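Local coordinates for DNA primase (Aquifex aeolicus, PDB 2AU3), which probably synthesizes the short RNA primers that DNA polymerase extends during DNA replication, at residues A[365-370]-A[399-404]; A[372-377]-A[385-390]. One frame throughout, in Å; residues are numbered along the deposited sequence.

Contact 1. Residues A[365-370]-A[399-404]; sequences EKTREF and EILLMK
In the apolar core of the DnaG helical domain, the short helix 398-401 closes against helix 363-374 through Leu401, which meets Thr367 and Phe370. One methyl of Leu401 does the touching: CD2 lies 4.0 Å from CG2 of Thr367 and 4.2 Å from CD2 of the Phe370 ring, which it approaches obliquely. The side chains of Thr367 and Leu401 cross at about a right angle. Leu401 holds CG beside its backbone N and anti to the carbonyl carbon (chi1 -57°), and this turn carries the branched end across to the longer helix. A second, looser methyl contact lies at the margin, where Ile400 CG2 stands 4.4 Å from Thr367 CG2.

Threonine suits this buried place because its two branches part company. CG2 serves the apolar interface, while OG1 hydrogen-bonds to the carbonyl oxygen of Leu363 one turn back, so the hydroxyl is satisfied inside its own helix. No hydrogen bond links the two segments; van der Waals contact alone joins them, and leucine and phenylalanine supply the apolar bulk.

Just past Leu401 the chain ends its helix in a Schellman motif. Met403, with positive phi (56°), is the C' residue; its N bonds to Ile400 O at 3.2 Å, and Lys404 N bonds to Glu399 O at 2.9 Å.

Helix 380-394 touches both segments, since Phe390 meets Thr367 and Leu401 and stacks on Phe370. Val396, in the loop before the short helix, also packs on Thr367 and Leu401, while Leu355 and Ile356 of helix 351-358 touch Phe370.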
loop_
_atom_site.group_PDB
_atom_site.type_symbol
_atom_site.label_atom_id
_atom_site.label_comp_id
_atom_site.label_asym_id
_atom_site.label_seq_id
_atom_site.Cartn_x
_atom_site.Cartn_y
_atom_site.Cartn_z
ATOM N N GLU A 365 -29.008 20.246 13.948
ATOM C CA GLU A 365 -27.651 19.721 13.868
ATOM C C GLU A 365 -27.365 19.199 12.469
ATOM O O GLU A 365 -26.260 19.338 11.973
ATOM C CB GLU A 365 -27.434 18.625 14.918
ATOM C CG GLU A 365 -25.976 18.248 15.169
ATOM C CD GLU A 365 -25.110 19.411 15.647
ATOM O OE1 GLU A 365 -25.631 20.304 16.367
ATOM O OE2 GLU A 365 -23.898 19.422 15.306
ATOM N N LYS A 366 -28.382 18.630 11.833
ATOM C CA LYS A 366 -28.219 17.986 10.534
ATOM C C LYS A 366 -28.096 19.016 9.410
ATOM O O LYS A 366 -27.438 18.768 8.395
ATOM C CB LYS A 366 -29.372 17.015 10.252
ATOM C CG LYS A 366 -29.369 15.731 11.110
ATOM C CD LYS A 366 -28.417 14.677 10.555
ATOM C CE LYS A 366 -28.901 13.277 10.833
ATOM N NZ LYS A 366 -27.913 12.261 10.383
ATOM N N THR A 367 -28.742 20.166 9.589
ATOM C CA THR A 367 -28.608 21.266 8.642
ATOM C C THR A 367 -27.181 21.787 8.708
ATOM O O THR A 367 -26.580 22.092 7.680
ATOM C CB THR A 367 -29.594 22.393 8.967
ATOM O OG1 THR A 367 -30.926 21.975 8.650
ATOM C CG2 THR A 367 -29.356 23.609 8.042
ATOM N N ARG A 368 -26.645 21.878 9.929
ATOM C CA ARG A 368 -25.279 22.347 10.145
ATOM C C ARG A 368 -24.292 21.504 9.349
ATOM O O ARG A 368 -23.422 22.039 8.653
ATOM C CB ARG A 368 -24.924 22.257 11.628
ATOM C CG ARG A 368 -24.353 23.532 12.182
ATOM C CD ARG A 368 -23.030 23.335 12.926
ATOM N NE ARG A 368 -23.264 23.199 14.358
ATOM C CZ ARG A 368 -22.321 23.189 15.286
ATOM N NH1 ARG A 368 -21.033 23.290 14.965
ATOM N NH2 ARG A 368 -22.681 23.071 16.545
ATOM N N GLU A 369 -24.451 20.180 9.459
ATOM C CA GLU A 369 -23.552 19.228 8.813
ATOM C C GLU A 369 -23.695 19.334 7.313
ATOM O O GLU A 369 -22.716 19.487 6.606
ATOM C CB GLU A 369 -23.879 17.796 9.247
ATOM C CG GLU A 369 -23.145 17.326 10.492
ATOM C CD GLU A 369 -22.975 15.806 10.523
ATOM O OE1 GLU A 369 -24.005 15.086 10.413
ATOM O OE2 GLU A 369 -21.817 15.338 10.662
ATOM N N PHE A 370 -24.935 19.272 6.850
ATOM C CA PHE A 370 -25.245 19.375 5.425
ATOM C C PHE A 370 -24.633 20.620 4.781
ATOM O O PHE A 370 -23.943 20.523 3.751
ATOM C CB PHE A 370 -26.750 19.374 5.218
ATOM C CG PHE A 370 -27.169 19.308 3.771
ATOM C CD1 PHE A 370 -27.289 18.087 3.125
ATOM C CD2 PHE A 370 -27.487 20.465 3.069
ATOM C CE1 PHE A 370 -27.698 18.029 1.784
ATOM C CE2 PHE A 370 -27.887 20.405 1.736
ATOM C CZ PHE A 370 -27.980 19.193 1.100
ATOM N N GLU A 399 -30.417 30.459 1.264
ATOM C CA GLU A 399 -29.321 31.319 1.682
ATOM C C GLU A 399 -28.644 30.839 2.976
ATOM O O GLU A 399 -27.478 31.155 3.220
ATOM C CB GLU A 399 -29.767 32.801 1.769
ATOM C CG GLU A 399 -31.272 33.048 1.974
ATOM C CD GLU A 399 -32.126 32.768 0.736
ATOM O OE1 GLU A 399 -31.936 33.452 -0.304
ATOM O OE2 GLU A 399 -32.997 31.866 0.801
ATOM N N ILE A 400 -29.362 30.056 3.784
ATOM C CA ILE A 400 -28.762 29.371 4.937
ATOM C C ILE A 400 -27.881 28.203 4.459
ATOM O O ILE A 400 -26.727 28.063 4.872
ATOM C CB ILE A 400 -29.866 28.834 5.910
ATOM C CG1 ILE A 400 -30.688 29.979 6.540
ATOM C CG2 ILE A 400 -29.259 27.892 6.969
ATOM C CD1 ILE A 400 -29.858 31.113 7.168
ATOM N N LEU A 401 -28.445 27.380 3.576
ATOM C CA LEU A 401 -27.762 26.227 3.018
ATOM C C LEU A 401 -26.520 26.570 2.185
ATOM O O LEU A 401 -25.546 25.819 2.181
ATOM C CB LEU A 401 -28.731 25.386 2.182
ATOM C CG LEU A 401 -29.994 24.871 2.882
ATOM C CD1 LEU A 401 -30.879 24.137 1.873
ATOM C CD2 LEU A 401 -29.633 23.972 4.076
ATOM N N LEU A 402 -26.564 27.689 1.477
ATOM C CA LEU A 402 -25.428 28.102 0.652
ATOM C C LEU A 402 -24.431 28.982 1.421
ATOM O O LEU A 402 -23.457 29.480 0.843
ATOM C CB LEU A 402 -25.910 28.781 -0.628
ATOM C CG LEU A 402 -26.659 27.864 -1.594
ATOM C CD1 LEU A 402 -26.811 28.515 -2.960
ATOM C CD2 LEU A 402 -25.954 26.499 -1.730
ATOM N N MET A 403 -24.670 29.132 2.726
ATOM C CA MET A 403 -23.819 29.908 3.629
ATOM C C MET A 403 -23.626 31.358 3.157
ATOM O O MET A 403 -22.534 31.931 3.290
ATOM C CB MET A 403 -22.477 29.190 3.906
ATOM C CG MET A 403 -22.550 28.168 5.066
ATOM S SD MET A 403 -20.976 27.359 5.554
ATOM C CE MET A 403 -20.539 26.509 4.072
ATOM N N LYS A 404 -24.703 31.928 2.608
ATOM C CA LYS A 404 -24.761 33.330 2.185
ATOM C C LYS A 404 -24.982 34.238 3.391
ATOM O O LYS A 404 -26.050 34.209 4.009
ATOM C CB LYS A 404 -25.892 33.554 1.172
ATOM C CG LYS A 404 -26.084 32.428 0.170
ATOM C CD LYS A 404 -26.713 32.929 -1.124
ATOM C CE LYS A 404 -26.299 32.065 -2.315
ATOM N NZ LYS A 404 -25.272 32.696 -3.173
#

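Contact 2. Residues A[372-377]-A[385-390]; sequences YYLGFI and ALASEF
Two successive helices of the DnaG helical domain, 363-374 and 380-394, pack together near Leu374, which carries the contact between residues 372-377 and 385-390. Its forked end spans two neighbouring residues of the second helix. CD1 rests 3.9 Å from CB of Leu386, with the CD1 methyl of Leu386 a little farther off at 4.2 Å, while CD2 sits 3.9 Å from CB of Ala387. With chi1 at -139°, off the staggered positions, and chi2 at 55°, the two methyls fall one on each neighbour.

Each residue type fits its task. The small methyl of Ala387 lets the leucine tip come close to the backbone of the second helix, as near as 4.2 Å from CD2 to the CA of Ala387. Leu386 meets Leu374 obliquely and adds a longer apolar branch beside it. An alanine at Leu374 would lack both delta methyls, and Leu386 and Ala387 are likely to lose this apolar partner, opening a gap between the helices.

No hydrogen bond crosses between the segments, but the backbone here is tied down nearby. Leu374 begins a type I beta turn that runs to Ile377, whose N bonds to Leu374 O at 3.3 Å; the same oxygen also accepts from NE of Arg383, one turn before Ala387 on the second helix.

Phe352 of helix 351-358 touches both Leu374 and Leu386, making a third wall. Leu402, beyond the short helix 398-401, packs on Ala387, and on the far side Tyr372 and Phe376 reach Pro309 of helix 298-313.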
loop_
_atom_site.group_PDB
_atom_site.type_symbol
_atom_site.label_atom_id
_atom_site.label_comp_id
_atom_site.label_asym_id
_atom_site.label_seq_id
_atom_site.Cartn_x
_atom_site.Cartn_y
_atom_site.Cartn_z
ATOM N N TYR A 372 -22.272 22.519 5.984
ATOM C CA TYR A 372 -20.815 22.377 6.083
ATOM C C TYR A 372 -20.232 21.477 4.968
ATOM O O TYR A 372 -19.310 21.872 4.277
ATOM C CB TYR A 372 -20.442 21.871 7.467
ATOM C CG TYR A 372 -19.002 21.462 7.647
ATOM C CD1 TYR A 372 -18.008 22.412 7.900
ATOM C CD2 TYR A 372 -18.640 20.126 7.617
ATOM C CE1 TYR A 372 -16.685 22.036 8.083
ATOM C CE2 TYR A 372 -17.326 19.738 7.814
ATOM C CZ TYR A 372 -16.352 20.692 8.030
ATOM O OH TYR A 372 -15.054 20.297 8.213
ATOM N N TYR A 373 -20.751 20.267 4.798
ATOM C CA TYR A 373 -20.215 19.392 3.738
ATOM C C TYR A 373 -20.420 19.970 2.354
ATOM O O TYR A 373 -19.561 19.850 1.481
ATOM C CB TYR A 373 -20.820 17.992 3.798
ATOM C CG TYR A 373 -20.312 17.202 4.946
ATOM C CD1 TYR A 373 -18.957 17.149 5.218
ATOM C CD2 TYR A 373 -21.200 16.551 5.807
ATOM C CE1 TYR A 373 -18.474 16.453 6.314
ATOM C CE2 TYR A 373 -20.741 15.838 6.894
ATOM C CZ TYR A 373 -19.372 15.784 7.141
ATOM O OH TYR A 373 -18.890 15.086 8.221
ATOM N N LEU A 374 -21.582 20.578 2.154
ATOM C CA LEU A 374 -21.898 21.248 0.895
ATOM C C LEU A 374 -20.831 22.220 0.431
ATOM O O LEU A 374 -20.645 22.391 -0.786
ATOM C CB LEU A 374 -23.232 21.979 1.003
ATOM C CG LEU A 374 -24.132 21.864 -0.229
ATOM C CD1 LEU A 374 -24.382 20.429 -0.576
ATOM C CD2 LEU A 374 -25.444 22.638 -0.056
ATOM N N GLY A 375 -20.144 22.861 1.382
ATOM C CA GLY A 375 -19.166 23.883 1.078
ATOM C C GLY A 375 -17.870 23.342 0.484
ATOM O O GLY A 375 -16.959 24.112 0.176
ATOM N N PHE A 376 -17.773 22.016 0.337
ATOM C CA PHE A 376 -16.552 21.386 -0.215
ATOM C C PHE A 376 -16.777 20.811 -1.633
ATOM O O PHE A 376 -15.853 20.264 -2.267
ATOM C CB PHE A 376 -16.002 20.317 0.748
ATOM C CG PHE A 376 -15.615 20.850 2.106
ATOM C CD1 PHE A 376 -14.423 21.555 2.289
ATOM C CD2 PHE A 376 -16.430 20.632 3.213
ATOM C CE1 PHE A 376 -14.061 22.059 3.552
ATOM C CE2 PHE A 376 -16.054 21.097 4.491
ATOM C CZ PHE A 376 -14.879 21.824 4.654
ATOM N N ILE A 377 -18.008 20.949 -2.115
ATOM C CA ILE A 377 -18.403 20.515 -3.456
ATOM C C ILE A 377 -17.938 21.554 -4.452
ATOM O O ILE A 377 -18.358 22.712 -4.384
ATOM C CB ILE A 377 -19.969 20.362 -3.510
ATOM C CG1 ILE A 377 -20.426 19.228 -2.595
ATOM C CG2 ILE A 377 -20.478 20.100 -4.928
ATOM C CD1 ILE A 377 -19.503 18.018 -2.634
ATOM N N ALA A 385 -28.351 21.410 -6.749
ATOM C CA ALA A 385 -29.366 20.359 -6.747
ATOM C C ALA A 385 -29.509 19.771 -5.360
ATOM O O ALA A 385 -30.619 19.478 -4.911
ATOM C CB ALA A 385 -28.993 19.275 -7.726
ATOM N N LEU A 386 -28.375 19.612 -4.679
ATOM C CA LEU A 386 -28.395 19.100 -3.316
ATOM C C LEU A 386 -29.047 20.119 -2.388
ATOM O O LEU A 386 -29.904 19.762 -1.583
ATOM C CB LEU A 386 -26.982 18.701 -2.845
ATOM C CG LEU A 386 -26.413 17.445 -3.527
ATOM C CD1 LEU A 386 -24.890 17.281 -3.285
ATOM C CD2 LEU A 386 -27.166 16.167 -3.136
ATOM N N ALA A 387 -28.678 21.393 -2.534
ATOM C CA ALA A 387 -29.286 22.441 -1.731
ATOM C C ALA A 387 -30.787 22.501 -1.996
ATOM O O ALA A 387 -31.572 22.581 -1.063
ATOM C CB ALA A 387 -28.633 23.796 -1.997
ATOM N N SER A 388 -31.179 22.428 -3.269
ATOM C CA SER A 388 -32.590 22.501 -3.642
ATOM C C SER A 388 -33.410 21.401 -2.985
ATOM O O SER A 388 -34.491 21.664 -2.474
ATOM C CB SER A 388 -32.763 22.452 -5.163
ATOM O OG SER A 388 -32.099 23.536 -5.759
ATOM N N GLU A 389 -32.885 20.180 -3.001
ATOM C CA GLU A 389 -33.580 19.018 -2.449
ATOM C C GLU A 389 -33.832 19.187 -0.948
ATOM O O GLU A 389 -34.943 18.929 -0.462
ATOM C CB GLU A 389 -32.763 17.743 -2.714
ATOM C CG GLU A 389 -33.577 16.463 -2.848
ATOM C CD GLU A 389 -32.711 15.197 -2.887
ATOM O OE1 GLU A 389 -31.583 15.241 -3.433
ATOM O OE2 GLU A 389 -33.165 14.145 -2.378
ATOM N N PHE A 390 -32.794 19.626 -0.223
ATOM C CA PHE A 390 -32.880 19.856 1.215
ATOM C C PHE A 390 -33.864 21.000 1.537
ATOM O O PHE A 390 -34.669 20.885 2.465
ATOM C CB PHE A 390 -31.504 20.192 1.776
ATOM C CG PHE A 390 -31.356 19.927 3.248
ATOM C CD1 PHE A 390 -30.767 18.755 3.694
ATOM C CD2 PHE A 390 -31.757 20.875 4.186
ATOM C CE1 PHE A 390 -30.598 18.507 5.065
ATOM C CE2 PHE A 390 -31.591 20.643 5.561
ATOM C CZ PHE A 390 -31.012 19.451 6.002
#

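In the fold
Contacts 1 and 2 lie side by side in the DnaG helical domain, their centres about 8 Å apart, and both draw on helix 363-374. Along the chain contact 2 is nested within contact 1: after helix 363-374 the chain runs through helix 380-394, the partner in contact 2, and then reaches 398-401, the partner in contact 1. Helix 380-394 joins the two directly, with Ala387 O 3.4 Å from Leu401 CD1 and Leu386 O 3.4 Å from Phe370 CZ. The three helices therefore share one apolar core. It lies on one flank of the chain, away from the zinc site and the predicted magnesium-binding residues, so these contacts belong to the packing of the helical domain and not to those metal sites.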